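Local coordinates for alpha-1,2-Mannosidase (Trichoderma reesei, PDB 1HCU), which probably hydrolyses alpha-1,2-linked mannose residues from high-mannose N-glycans, as a calcium-dependent glycosidase of family 47, at residues 307-313 with 391-397; 314-318 with 328-333; 410-415 with 463-467. All coordinates share one frame; numbering follows the deposited sequence.

Contact 1. Residues 307-313 with 391-397; sequences HLASFGG and RPETLES
Glu393 OE2 meets the His307 ring at its edge, near the ring plane, 2.8 Å from His307 ND1, but the N-H...O angle of 126° makes this a weak hydrogen bond. The carboxylate and imidazole planes stand 81° apart. Arg391 CB rests over one ring face, a CH-pi contact 3.8 Å from the His307 centroid, while Thr394 OG1 sits over the opposite face; His307 NE2 bonds to Tyr343 OH, which further restricts ring rotation.

The tight part is a short chain of hydrogen bonds through Ser310 OG, which donates to His307 O at 2.6 Å and accepts from Thr394 OG1 at 3.0 Å. With OG lying between backbone N and carbonyl carbon (chi1 69°), the hydroxyl faces both partners. About one helical turn beyond Thr394, Ser397 OG donates in the carbonyl plane to Ser310 O; the modelled separation is short and its exact value doubtful. A buried water donates to both Phe311 O and Glu396 OE2, 2.7 Å from each.

The looser side is partly exposed: Leu308 CD2 packs over a guanidinium face of Arg391, 3.6 Å from Arg391 NH1, with Glu353 salt-bridged to Arg391 NE.

Glu393 and Glu353 are both predicted active-site residues. The imidazole at Glu393 and the guanidinium at Glu353 are consistent with second-shell groups that help position two carboxylates of the mannosidase site.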
loop_
_atom_site.group_PDB
_atom_site.type_symbol
_atom_site.label_atom_id
_atom_site.label_comp_id
_atom_site.label_asym_id
_atom_site.label_seq_id
_atom_site.Cartn_x
_atom_site.Cartn_y
_atom_site.Cartn_z
ATOM N N HIS A 307 3.515 -11.500 1.238
ATOM C CA HIS A 307 2.290 -10.734 1.067
ATOM C C HIS A 307 2.489 -9.309 0.531
ATOM O O HIS A 307 1.617 -8.784 -0.161
ATOM C CB HIS A 307 1.534 -10.709 2.391
ATOM C CG HIS A 307 0.068 -10.463 2.244
ATOM N ND1 HIS A 307 -0.443 -9.280 1.755
ATOM C CD2 HIS A 307 -1.001 -11.242 2.536
ATOM C CE1 HIS A 307 -1.762 -9.339 1.757
ATOM N NE2 HIS A 307 -2.126 -10.517 2.226
ATOM N N LEU A 308 3.621 -8.680 0.835
ATOM C CA LEU A 308 3.858 -7.314 0.348
ATOM C C LEU A 308 3.949 -7.281 -1.173
ATOM O O LEU A 308 3.385 -6.395 -1.816
ATOM C CB LEU A 308 5.146 -6.719 0.949
ATOM C CG LEU A 308 5.149 -6.350 2.439
ATOM C CD1 LEU A 308 6.539 -5.862 2.846
ATOM C CD2 LEU A 308 4.105 -5.268 2.709
ATOM N N ALA A 309 4.650 -8.256 -1.747
ATOM C CA ALA A 309 4.808 -8.311 -3.201
ATOM C C ALA A 309 3.520 -8.663 -3.943
ATOM O O ALA A 309 3.460 -8.537 -5.165
ATOM C CB ALA A 309 5.895 -9.305 -3.573
ATOM N N SER A 310 2.488 -9.093 -3.224
ATOM C CA SER A 310 1.258 -9.464 -3.907
ATOM C C SER A 310 0.511 -8.266 -4.498
ATOM O O SER A 310 -0.469 -8.440 -5.220
ATOM C CB SER A 310 0.332 -10.252 -2.974
ATOM O OG SER A 310 -0.180 -9.433 -1.941
ATOM N N PHE A 311 0.970 -7.055 -4.201
ATOM C CA PHE A 311 0.324 -5.846 -4.718
ATOM C C PHE A 311 0.722 -5.688 -6.190
ATOM O O PHE A 311 0.079 -4.967 -6.950
ATOM C CB PHE A 311 0.799 -4.610 -3.945
ATOM C CG PHE A 311 1.981 -3.924 -4.581
ATOM C CD1 PHE A 311 1.799 -2.803 -5.382
ATOM C CD2 PHE A 311 3.261 -4.456 -4.456
ATOM C CE1 PHE A 311 2.872 -2.222 -6.055
ATOM C CE2 PHE A 311 4.339 -3.890 -5.123
ATOM C CZ PHE A 311 4.144 -2.769 -5.926
ATOM N N GLY A 312 1.800 -6.366 -6.569
ATOM C CA GLY A 312 2.299 -6.298 -7.932
ATOM C C GLY A 312 1.252 -6.522 -9.006
ATOM O O GLY A 312 1.212 -5.787 -9.995
ATOM N N GLY A 313 0.404 -7.528 -8.814
ATOM C CA GLY A 313 -0.618 -7.830 -9.801
ATOM C C GLY A 313 -1.442 -6.631 -10.225
ATOM O O GLY A 313 -1.670 -6.396 -11.418
ATOM N N ARG A 391 -3.021 -7.363 6.205
ATOM C CA ARG A 391 -2.534 -6.665 5.011
ATOM C C ARG A 391 -3.581 -6.655 3.907
ATOM O O ARG A 391 -4.496 -7.474 3.902
ATOM C CB ARG A 391 -1.224 -7.274 4.504
ATOM C CG ARG A 391 -0.040 -6.949 5.424
ATOM C CD ARG A 391 1.275 -7.288 4.768
ATOM N NE ARG A 391 2.430 -7.181 5.659
ATOM C CZ ARG A 391 2.925 -6.048 6.158
ATOM N NH1 ARG A 391 2.368 -4.873 5.873
ATOM N NH2 ARG A 391 4.009 -6.093 6.923
ATOM N N PRO A 392 -3.464 -5.721 2.960
ATOM C CA PRO A 392 -4.454 -5.654 1.886
ATOM C C PRO A 392 -3.984 -5.950 0.465
ATOM O O PRO A 392 -4.804 -6.044 -0.451
ATOM C CB PRO A 392 -4.930 -4.224 1.998
ATOM C CG PRO A 392 -3.588 -3.503 2.182
ATOM C CD PRO A 392 -2.777 -4.422 3.110
ATOM N N GLU A 393 -2.681 -6.091 0.275
ATOM C CA GLU A 393 -2.137 -6.298 -1.058
ATOM C C GLU A 393 -2.844 -7.279 -1.986
ATOM O O GLU A 393 -2.981 -7.010 -3.173
ATOM C CB GLU A 393 -0.658 -6.668 -0.967
ATOM C CG GLU A 393 0.202 -5.563 -0.381
ATOM C CD GLU A 393 0.165 -5.536 1.131
ATOM O OE1 GLU A 393 0.660 -4.555 1.717
ATOM O OE2 GLU A 393 -0.348 -6.494 1.734
ATOM N N THR A 394 -3.286 -8.414 -1.461
ATOM C CA THR A 394 -3.946 -9.408 -2.290
ATOM C C THR A 394 -5.355 -8.975 -2.701
ATOM O O THR A 394 -5.743 -9.113 -3.873
ATOM C CB THR A 394 -3.951 -10.761 -1.563
ATOM O OG1 THR A 394 -2.596 -11.210 -1.421
ATOM C CG2 THR A 394 -4.741 -11.797 -2.337
ATOM N N LEU A 395 -6.106 -8.439 -1.739
ATOM C CA LEU A 395 -7.446 -7.942 -2.008
ATOM C C LEU A 395 -7.291 -6.808 -3.014
ATOM O O LEU A 395 -8.152 -6.589 -3.871
ATOM C CB LEU A 395 -8.086 -7.415 -0.723
ATOM C CG LEU A 395 -8.474 -8.487 0.297
ATOM C CD1 LEU A 395 -8.613 -7.836 1.658
ATOM C CD2 LEU A 395 -9.782 -9.177 -0.131
ATOM N N GLU A 396 -6.170 -6.100 -2.912
ATOM C CA GLU A 396 -5.881 -4.997 -3.819
ATOM C C GLU A 396 -5.741 -5.540 -5.236
ATOM O O GLU A 396 -6.410 -5.072 -6.156
ATOM C CB GLU A 396 -4.578 -4.300 -3.412
ATOM C CG GLU A 396 -4.209 -3.066 -4.231
ATOM C CD GLU A 396 -2.927 -2.422 -3.723
ATOM O OE1 GLU A 396 -2.585 -2.658 -2.547
ATOM O OE2 GLU A 396 -2.267 -1.679 -4.482
ATOM N N SER A 397 -4.878 -6.536 -5.413
ATOM C CA SER A 397 -4.675 -7.085 -6.743
ATOM C C SER A 397 -5.925 -7.735 -7.330
ATOM O O SER A 397 -6.193 -7.589 -8.521
ATOM C CB SER A 397 -3.495 -8.056 -6.742
ATOM O OG SER A 397 -2.291 -7.333 -6.550
HETATM O O HOH W 1 -1.490 -2.725 -6.879
#

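Contact 2. Residues 314-318 with 328-333; sequences GNFIL and YIDFGI
Phe331 directs its CD1-CE1 edge at the face of Phe316 in an edge-to-face pair, centroids 4.7 Å apart and planes at 60°; the foremost atom, Phe331 CD1, lies 3.5 Å from Phe316 CD2 and stands above the rim of the ring, not its centre. Phe331 gains this approach because its CG is turned away from the backbone N (chi1 -172°). Tyr328 meets Phe316 differently: its CD2 comes to the edge of the Phe316 ring, near the ring plane, at 4.2 Å from Phe316 CD2.

Backbone proximity forms a second group. Segments 314-318 and 328-333 run antiparallel, with axes 7.2 Å apart and N-to-C directions at 164°, and belong to a helical hairpin in which helices 312-323 and 326-344 are joined by a very short turn. Gly332, lacking a side chain, lets Phe316 CB come to 3.7 Å from its CA and Ile317 CG1 to 3.9 Å. Nearby, Tyr328 CB abuts Phe316 O at 3.3 Å.

Aliphatic contacts occupy the other flank, where the Ile317 and Ile333 chains cross at roughly a right angle and their CD1 atoms touch at 3.8 Å. Helix 393-405 packs here, Val404 meeting Ile317 and Ile329.

Polar bonding between the segments is absent. Tyr328 OH is instead hydrogen-bonded to Asp274 of helix 263-280, the helix whose Ala273, Thr276 and Ile277 also pack on Phe316.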
loop_
_atom_site.group_PDB
_atom_site.type_symbol
_atom_site.label_atom_id
_atom_site.label_comp_id
_atom_site.label_asym_id
_atom_site.label_seq_id
_atom_site.Cartn_x
_atom_site.Cartn_y
_atom_site.Cartn_z
ATOM N N GLY A 314 -1.894 -5.869 -9.241
ATOM C CA GLY A 314 -2.687 -4.696 -9.535
ATOM C C GLY A 314 -1.868 -3.630 -10.233
ATOM O O GLY A 314 -2.384 -2.915 -11.099
ATOM N N ASN A 315 -0.589 -3.525 -9.883
ATOM C CA ASN A 315 0.245 -2.506 -10.504
ATOM C C ASN A 315 0.464 -2.759 -11.996
ATOM O O ASN A 315 0.353 -1.828 -12.797
ATOM C CB ASN A 315 1.594 -2.386 -9.789
ATOM C CG ASN A 315 2.255 -1.050 -10.044
ATOM O OD1 ASN A 315 1.664 0.001 -9.786
ATOM N ND2 ASN A 315 3.477 -1.076 -10.551
ATOM N N PHE A 316 0.772 -4.004 -12.369
ATOM C CA PHE A 316 0.974 -4.342 -13.778
ATOM C C PHE A 316 -0.314 -4.105 -14.557
ATOM O O PHE A 316 -0.284 -3.641 -15.701
ATOM C CB PHE A 316 1.411 -5.807 -13.943
ATOM C CG PHE A 316 2.902 -5.999 -13.902
ATOM C CD1 PHE A 316 3.583 -6.053 -12.688
ATOM C CD2 PHE A 316 3.631 -6.070 -15.084
ATOM C CE1 PHE A 316 4.966 -6.175 -12.654
ATOM C CE2 PHE A 316 5.024 -6.193 -15.064
ATOM C CZ PHE A 316 5.693 -6.244 -13.844
ATOM N N ILE A 317 -1.438 -4.434 -13.924
ATOM C CA ILE A 317 -2.750 -4.238 -14.522
ATOM C C ILE A 317 -2.948 -2.748 -14.746
ATOM O O ILE A 317 -3.309 -2.332 -15.855
ATOM C CB ILE A 317 -3.881 -4.791 -13.607
ATOM C CG1 ILE A 317 -3.881 -6.319 -13.660
ATOM C CG2 ILE A 317 -5.235 -4.247 -14.041
ATOM C CD1 ILE A 317 -4.734 -6.975 -12.607
ATOM N N LEU A 318 -2.692 -1.942 -13.713
ATOM C CA LEU A 318 -2.844 -0.494 -13.847
ATOM C C LEU A 318 -2.031 0.021 -15.025
ATOM O O LEU A 318 -2.530 0.799 -15.846
ATOM C CB LEU A 318 -2.397 0.222 -12.581
ATOM C CG LEU A 318 -2.448 1.751 -12.653
ATOM C CD1 LEU A 318 -3.828 2.225 -13.119
ATOM C CD2 LEU A 318 -2.128 2.314 -11.288
ATOM N N TYR A 328 0.973 -6.356 -20.072
ATOM C CA TYR A 328 1.043 -5.996 -18.658
ATOM C C TYR A 328 -0.218 -6.450 -17.929
ATOM O O TYR A 328 -0.162 -6.863 -16.769
ATOM C CB TYR A 328 1.249 -4.481 -18.499
ATOM C CG TYR A 328 2.543 -3.989 -19.123
ATOM C CD1 TYR A 328 2.581 -2.805 -19.859
ATOM C CD2 TYR A 328 3.720 -4.738 -19.018
ATOM C CE1 TYR A 328 3.763 -2.379 -20.488
ATOM C CE2 TYR A 328 4.898 -4.326 -19.637
ATOM C CZ TYR A 328 4.913 -3.147 -20.372
ATOM O OH TYR A 328 6.077 -2.749 -20.998
ATOM N N ILE A 329 -1.353 -6.388 -18.612
ATOM C CA ILE A 329 -2.588 -6.834 -18.001
ATOM C C ILE A 329 -2.532 -8.353 -17.793
ATOM O O ILE A 329 -2.816 -8.841 -16.697
ATOM C CB ILE A 329 -3.816 -6.464 -18.868
ATOM C CG1 ILE A 329 -3.933 -4.930 -18.964
ATOM C CG2 ILE A 329 -5.074 -7.084 -18.270
ATOM C CD1 ILE A 329 -5.087 -4.431 -19.827
ATOM N N ASP A 330 -2.146 -9.100 -18.826
ATOM C CA ASP A 330 -2.048 -10.556 -18.706
ATOM C C ASP A 330 -1.112 -10.966 -17.577
ATOM O O ASP A 330 -1.430 -11.865 -16.788
ATOM C CB ASP A 330 -1.527 -11.200 -19.998
ATOM C CG ASP A 330 -2.463 -11.019 -21.167
ATOM O OD1 ASP A 330 -3.662 -10.743 -20.943
ATOM O OD2 ASP A 330 -1.993 -11.170 -22.316
ATOM N N PHE A 331 0.052 -10.323 -17.518
ATOM C CA PHE A 331 1.028 -10.643 -16.485
ATOM C C PHE A 331 0.462 -10.313 -15.106
ATOM O O PHE A 331 0.625 -11.086 -14.169
ATOM C CB PHE A 331 2.346 -9.890 -16.735
ATOM C CG PHE A 331 3.460 -10.315 -15.825
ATOM C CD1 PHE A 331 3.842 -9.520 -14.756
ATOM C CD2 PHE A 331 4.090 -11.541 -16.005
ATOM C CE1 PHE A 331 4.834 -9.938 -13.873
ATOM C CE2 PHE A 331 5.088 -11.972 -15.126
ATOM C CZ PHE A 331 5.459 -11.171 -14.059
ATOM N N GLY A 332 -0.225 -9.179 -14.993
ATOM C CA GLY A 332 -0.820 -8.805 -13.721
ATOM C C GLY A 332 -1.889 -9.794 -13.270
ATOM O O GLY A 332 -1.979 -10.122 -12.087
ATOM N N ILE A 333 -2.706 -10.266 -14.212
ATOM C CA ILE A 333 -3.763 -11.234 -13.910
ATOM C C ILE A 333 -3.150 -12.528 -13.368
ATOM O O ILE A 333 -3.662 -13.130 -12.422
ATOM C CB ILE A 333 -4.598 -11.578 -15.179
ATOM C CG1 ILE A 333 -5.417 -10.361 -15.619
ATOM C CG2 ILE A 333 -5.530 -12.747 -14.905
ATOM C CD1 ILE A 333 -6.352 -9.836 -14.547
#

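Contact 3. Residues 410-415 with 463-467; sequences WQDLAW and LIFAE
Trp415 and Phe465 meet almost perpendicularly, their planes 86° apart. The six-membered ring of the indole turns its edge toward the Phe465 face in an offset edge-to-face pair with centroids separated by 5.7 Å. Trp415 CG points away from its backbone N (chi1 -180°), which carries the indole past the phenyl ring and brings Trp415 CE3 to 3.9 Å from Phe465 CZ. Trp415 CB itself lies 3.7 Å from Phe465 CZ. The other face of Phe465 is covered from within its own segment, Ile464 CG2 standing over the ring centre. At the ring edge, near its plane, Gln411 O lies 3.4 Å from Phe465 CE1. The phenyl is thereby bounded on both faces and along one edge.

Gln411 and Ile464 slide past each other in opposite directions, with the glutamine chain extended beyond CG. Gln411 NE2 donates to Ile464 O over 2.8 Å at 168°, nearly straight, and the acceptor lies in the amide plane as well as the donor in the carbonyl plane. Ser10 O is a second, weak partner of the same NE2. Alongside, Ile464 CD1 packs against Ala414 CB at 3.8 Å.

The contact joins helix 408-425 to the C-terminal end of helix 451-465, away from the annotated sites. Helix 13-33 adds a third wall, with Ala16 and Val19 on Phe465 and Arg15 making a cation-pi contact with Trp415. Chemically, one well-aligned amide bond satisfies a buried carbonyl near a helix end, while apolar and ring contacts supply the remainder of the interface.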
loop_
_atom_site.group_PDB
_atom_site.type_symbol
_atom_site.label_atom_id
_atom_site.label_comp_id
_atom_site.label_asym_id
_atom_site.label_seq_id
_atom_site.Cartn_x
_atom_site.Cartn_y
_atom_site.Cartn_z
ATOM N N TRP A 410 -13.545 -12.943 -10.157
ATOM C CA TRP A 410 -12.631 -12.218 -9.285
ATOM C C TRP A 410 -13.312 -11.775 -8.009
ATOM O O TRP A 410 -12.711 -11.797 -6.936
ATOM C CB TRP A 410 -12.022 -11.019 -10.025
ATOM C CG TRP A 410 -11.191 -11.453 -11.200
ATOM C CD1 TRP A 410 -11.553 -11.421 -12.514
ATOM C CD2 TRP A 410 -9.891 -12.064 -11.158
ATOM N NE1 TRP A 410 -10.567 -11.973 -13.293
ATOM C CE2 TRP A 410 -9.535 -12.377 -12.489
ATOM C CE3 TRP A 410 -8.993 -12.379 -10.125
ATOM C CZ2 TRP A 410 -8.320 -12.991 -12.819
ATOM C CZ3 TRP A 410 -7.783 -12.989 -10.453
ATOM C CH2 TRP A 410 -7.459 -13.288 -11.790
ATOM N N GLN A 411 -14.573 -11.379 -8.122
ATOM C CA GLN A 411 -15.310 -10.979 -6.941
ATOM C C GLN A 411 -15.441 -12.184 -6.024
ATOM O O GLN A 411 -15.364 -12.047 -4.807
ATOM C CB GLN A 411 -16.689 -10.472 -7.324
ATOM C CG GLN A 411 -16.649 -9.230 -8.155
ATOM C CD GLN A 411 -18.025 -8.774 -8.528
ATOM O OE1 GLN A 411 -18.764 -9.497 -9.194
ATOM N NE2 GLN A 411 -18.392 -7.574 -8.098
ATOM N N ASP A 412 -15.632 -13.366 -6.605
ATOM C CA ASP A 412 -15.772 -14.581 -5.799
ATOM C C ASP A 412 -14.478 -14.875 -5.043
ATOM O O ASP A 412 -14.509 -15.252 -3.872
ATOM C CB ASP A 412 -16.152 -15.781 -6.678
ATOM C CG ASP A 412 -17.543 -15.649 -7.286
ATOM O OD1 ASP A 412 -17.805 -16.310 -8.314
ATOM O OD2 ASP A 412 -18.378 -14.896 -6.740
ATOM N N LEU A 413 -13.341 -14.693 -5.707
ATOM C CA LEU A 413 -12.060 -14.933 -5.059
ATOM C C LEU A 413 -11.874 -13.952 -3.906
ATOM O O LEU A 413 -11.490 -14.347 -2.807
ATOM C CB LEU A 413 -10.915 -14.791 -6.064
ATOM C CG LEU A 413 -10.972 -15.786 -7.225
ATOM C CD1 LEU A 413 -9.807 -15.526 -8.163
ATOM C CD2 LEU A 413 -10.939 -17.219 -6.691
ATOM N N ALA A 414 -12.161 -12.678 -4.157
ATOM C CA ALA A 414 -12.034 -11.646 -3.129
ATOM C C ALA A 414 -12.936 -11.976 -1.944
ATOM O O ALA A 414 -12.537 -11.828 -0.782
ATOM C CB ALA A 414 -12.408 -10.283 -3.701
ATOM N N TRP A 415 -14.149 -12.426 -2.254
ATOM C CA TRP A 415 -15.132 -12.788 -1.241
ATOM C C TRP A 415 -14.587 -13.941 -0.409
ATOM O O TRP A 415 -14.723 -13.957 0.815
ATOM C CB TRP A 415 -16.453 -13.196 -1.906
ATOM C CG TRP A 415 -17.524 -13.579 -0.937
ATOM C CD1 TRP A 415 -18.209 -14.759 -0.898
ATOM C CD2 TRP A 415 -18.032 -12.784 0.142
ATOM N NE1 TRP A 415 -19.112 -14.750 0.138
ATOM C CE2 TRP A 415 -19.024 -13.550 0.792
ATOM C CE3 TRP A 415 -17.747 -11.498 0.623
ATOM C CZ2 TRP A 415 -19.735 -13.072 1.898
ATOM C CZ3 TRP A 415 -18.454 -11.021 1.724
ATOM C CH2 TRP A 415 -19.436 -11.809 2.349
ATOM N N LEU A 463 -15.047 -1.825 -2.438
ATOM C CA LEU A 463 -15.123 -1.325 -3.804
ATOM C C LEU A 463 -15.318 -2.400 -4.860
ATOM O O LEU A 463 -15.913 -2.145 -5.910
ATOM C CB LEU A 463 -13.869 -0.498 -4.136
ATOM C CG LEU A 463 -13.737 0.809 -3.340
ATOM C CD1 LEU A 463 -12.405 1.499 -3.664
ATOM C CD2 LEU A 463 -14.917 1.718 -3.677
ATOM N N ILE A 464 -14.831 -3.604 -4.597
ATOM C CA ILE A 464 -14.993 -4.660 -5.577
ATOM C C ILE A 464 -16.453 -5.164 -5.638
ATOM O O ILE A 464 -16.867 -5.744 -6.645
ATOM C CB ILE A 464 -13.991 -5.816 -5.306
ATOM C CG1 ILE A 464 -13.847 -6.668 -6.569
ATOM C CG2 ILE A 464 -14.427 -6.634 -4.109
ATOM C CD1 ILE A 464 -12.721 -7.682 -6.501
ATOM N N PHE A 465 -17.233 -4.906 -4.583
ATOM C CA PHE A 465 -18.645 -5.317 -4.534
ATOM C C PHE A 465 -19.585 -4.097 -4.658
ATOM O O PHE A 465 -20.776 -4.240 -4.942
ATOM C CB PHE A 465 -18.956 -6.049 -3.211
ATOM C CG PHE A 465 -18.073 -7.255 -2.939
ATOM C CD1 PHE A 465 -18.022 -8.324 -3.840
ATOM C CD2 PHE A 465 -17.304 -7.327 -1.773
ATOM C CE1 PHE A 465 -17.225 -9.437 -3.582
ATOM C CE2 PHE A 465 -16.500 -8.437 -1.509
ATOM C CZ PHE A 465 -16.460 -9.499 -2.415
ATOM N N ALA A 466 -19.028 -2.906 -4.452
ATOM C CA ALA A 466 -19.778 -1.650 -4.491
ATOM C C ALA A 466 -20.252 -1.167 -5.858
ATOM O O ALA A 466 -19.897 -1.724 -6.896
ATOM C CB ALA A 466 -18.956 -0.539 -3.824
ATOM N N GLU A 467 -21.053 -0.105 -5.825
ATOM C CA GLU A 467 -21.614 0.513 -7.019
ATOM C C GLU A 467 -20.557 1.385 -7.692
ATOM O O GLU A 467 -19.575 1.783 -7.067
ATOM C CB GLU A 467 -22.815 1.388 -6.640
ATOM C CG GLU A 467 -23.910 0.681 -5.840
ATOM C CD GLU A 467 -24.770 -0.247 -6.691
ATOM O OE1 GLU A 467 -25.311 0.218 -7.726
ATOM O OE2 GLU A 467 -24.912 -1.436 -6.322
#

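How the contacts relate
Contact 1 opens first: from 307-313 the chain travels through helices 312-323 and 326-344 before 391-397 closes a loop of 77 intervening residues. Contact 2 falls wholly within that span, closing a much shorter loop of nine residues between 314-318 and 328-333. The two share helix 312-323 and touch where Ser397 OG lies 3.1 Å from Gly314 N, a probable hydrogen bond. Contact 3 follows in series, its 47-residue loop linking helix 408-425 to the end of helix 451-465. It adjoins contact 1 through Leu395 and Ala414, and contact 2 through Ile333 and Trp410, tying neighbouring helices of the family's alpha-helical barrel to one another.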